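Local coordinates for protein adhesin LabA (Helicobacter pylori, PDB 6GMM) that is a LacdiNAc-specific adhesin that probably helps the bacterium attach to glycans of the gastric mucosa, at residues N13-N18 with D400-A405. Numbering follows the deposited sequence.
Sequences NNLLTN and DSITAA
In L15 and I402, which face each other, CG (chi1 -77°) and CG1 (chi1 -73°) lie anti to the carbonyl carbon, beside the backbone N; in I402 this turns CG1 to L15, and an extended second torsion then carries CD1 on toward the facing helix. The motif is an antiparallel helix-helix packing: the two six-residue segments, on helices 4-28 and 388-408 of this SabA-type adhesin exodomain, have N-to-C directions 155° apart and axes 9.9 Å apart at closest approach. The partners are 382 residues apart in the chain at their closest ends, so the contact ties the N-terminal helix to a late one, with its centre about 37 Å from the centre of the chain.

L15 stands opposite I402, and the base of its side chain does the closest side-chain touching, CB resting 3.7 Å from I402 CG1. Its two methyls part along the other helix, one toward S401 and the other toward A405, a turn further on. L15 CD2 comes to 4.0 Å from S401 CB, while L15 CD1 lies 4.4 Å from A405 CB. L16 starts beside the interface rather than facing it, but its end bends in, and L16 CD2 comes to 4.0 Å from I402 CD1, the two side chains crossing at about a right angle.

The side chains meet through methyl and methylene groups alone. Behind them, L16 and I402 both also pack against V418, just before strand 419-423, and V419 at its start, and L16 against H442 and V445 of helix 439-452. I402 CD1 lies against the backbone of helix 4-28, 3.7 Å from L15 O.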
loop_
_atom_site.group_PDB
_atom_site.type_symbol
_atom_site.label_atom_id
_atom_site.label_comp_id
_atom_site.label_asym_id
_atom_site.label_seq_id
_atom_site.Cartn_x
_atom_site.Cartn_y
_atom_site.Cartn_z
ATOM N N ASN A 13 -6.738 0.466 34.959
ATOM C CA ASN A 13 -7.358 -0.152 33.785
ATOM C C ASN A 13 -6.363 -0.428 32.672
ATOM O O ASN A 13 -6.382 -1.524 32.109
ATOM C CB ASN A 13 -8.562 0.643 33.271
ATOM C CG ASN A 13 -9.289 -0.034 32.127
ATOM O OD1 ASN A 13 -9.551 -1.248 32.132
ATOM N ND2 ASN A 13 -9.610 0.735 31.106
ATOM N N ASN A 14 -5.466 0.525 32.394
ATOM C CA ASN A 14 -4.478 0.325 31.337
ATOM C C ASN A 14 -3.436 -0.726 31.723
ATOM O O ASN A 14 -3.007 -1.490 30.856
ATOM C CB ASN A 14 -3.855 1.649 30.862
ATOM C CG ASN A 14 -4.849 2.579 30.196
ATOM O OD1 ASN A 14 -5.700 2.177 29.371
ATOM N ND2 ASN A 14 -4.739 3.854 30.524
ATOM N N LEU A 15 -3.121 -0.840 33.022
ATOM C CA LEU A 15 -2.215 -1.868 33.535
ATOM C C LEU A 15 -2.887 -3.250 33.375
ATOM O O LEU A 15 -2.215 -4.229 33.061
ATOM C CB LEU A 15 -1.891 -1.621 35.023
ATOM C CG LEU A 15 -0.872 -0.520 35.366
ATOM C CD1 LEU A 15 -0.975 -0.140 36.846
ATOM C CD2 LEU A 15 0.551 -0.974 35.076
ATOM N N LEU A 16 -4.213 -3.314 33.593
ATOM C CA LEU A 16 -4.990 -4.548 33.475
ATOM C C LEU A 16 -5.014 -5.046 32.033
ATOM O O LEU A 16 -4.769 -6.227 31.792
ATOM C CB LEU A 16 -6.403 -4.362 34.024
ATOM C CG LEU A 16 -6.521 -4.305 35.560
ATOM C CD1 LEU A 16 -7.954 -4.031 35.983
ATOM C CD2 LEU A 16 -6.007 -5.581 36.210
ATOM N N THR A 17 -5.245 -4.122 31.085
ATOM C CA THR A 17 -5.241 -4.352 29.634
ATOM C C THR A 17 -3.867 -4.876 29.207
ATOM O O THR A 17 -3.776 -5.949 28.599
ATOM C CB THR A 17 -5.662 -3.057 28.953
ATOM O OG1 THR A 17 -7.035 -2.848 29.273
ATOM C CG2 THR A 17 -5.483 -3.079 27.404
ATOM N N ASN A 18 -2.804 -4.176 29.618
ATOM C CA ASN A 18 -1.428 -4.571 29.298
ATOM C C ASN A 18 -1.086 -5.932 29.880
ATOM O O ASN A 18 -0.476 -6.750 29.199
ATOM C CB ASN A 18 -0.423 -3.499 29.751
ATOM C CG ASN A 18 -0.394 -2.258 28.874
ATOM O OD1 ASN A 18 -1.043 -2.175 27.827
ATOM N ND2 ASN A 18 0.357 -1.252 29.294
ATOM N N ASP A 400 3.095 -6.909 40.030
ATOM C CA ASP A 400 3.574 -6.097 41.140
ATOM C C ASP A 400 3.025 -4.651 41.036
ATOM O O ASP A 400 2.571 -4.111 42.044
ATOM C CB ASP A 400 5.117 -6.099 41.179
ATOM C CG ASP A 400 5.801 -7.424 41.524
ATOM O OD1 ASP A 400 5.157 -8.283 42.196
ATOM O OD2 ASP A 400 6.999 -7.576 41.187
ATOM N N SER A 401 3.034 -4.048 39.816
ATOM C CA SER A 401 2.519 -2.693 39.550
ATOM C C SER A 401 1.017 -2.541 39.902
ATOM O O SER A 401 0.623 -1.507 40.444
ATOM C CB SER A 401 2.751 -2.302 38.092
ATOM O OG SER A 401 4.057 -1.801 37.855
ATOM N N ILE A 402 0.198 -3.572 39.571
ATOM C CA ILE A 402 -1.253 -3.651 39.805
ATOM C C ILE A 402 -1.536 -3.787 41.312
ATOM O O ILE A 402 -2.379 -3.057 41.860
ATOM C CB ILE A 402 -1.873 -4.818 38.963
ATOM C CG1 ILE A 402 -1.922 -4.455 37.478
ATOM C CG2 ILE A 402 -3.262 -5.222 39.474
ATOM C CD1 ILE A 402 -1.971 -5.633 36.502
ATOM N N THR A 403 -0.813 -4.706 41.976
ATOM C CA THR A 403 -0.955 -4.945 43.416
ATOM C C THR A 403 -0.678 -3.646 44.180
ATOM O O THR A 403 -1.449 -3.283 45.069
ATOM C CB THR A 403 -0.087 -6.119 43.857
ATOM O OG1 THR A 403 -0.352 -7.211 42.984
ATOM C CG2 THR A 403 -0.388 -6.563 45.290
ATOM N N ALA A 404 0.368 -2.914 43.764
ATOM C CA ALA A 404 0.747 -1.625 44.341
ATOM C C ALA A 404 -0.377 -0.594 44.132
ATOM O O ALA A 404 -0.814 0.028 45.101
ATOM C CB ALA A 404 2.040 -1.129 43.703
ATOM N N ALA A 405 -0.884 -0.476 42.896
ATOM C CA ALA A 405 -1.948 0.456 42.512
ATOM C C ALA A 405 -3.225 0.238 43.313
ATOM O O ALA A 405 -3.790 1.203 43.825
ATOM C CB ALA A 405 -2.221 0.368 41.005
#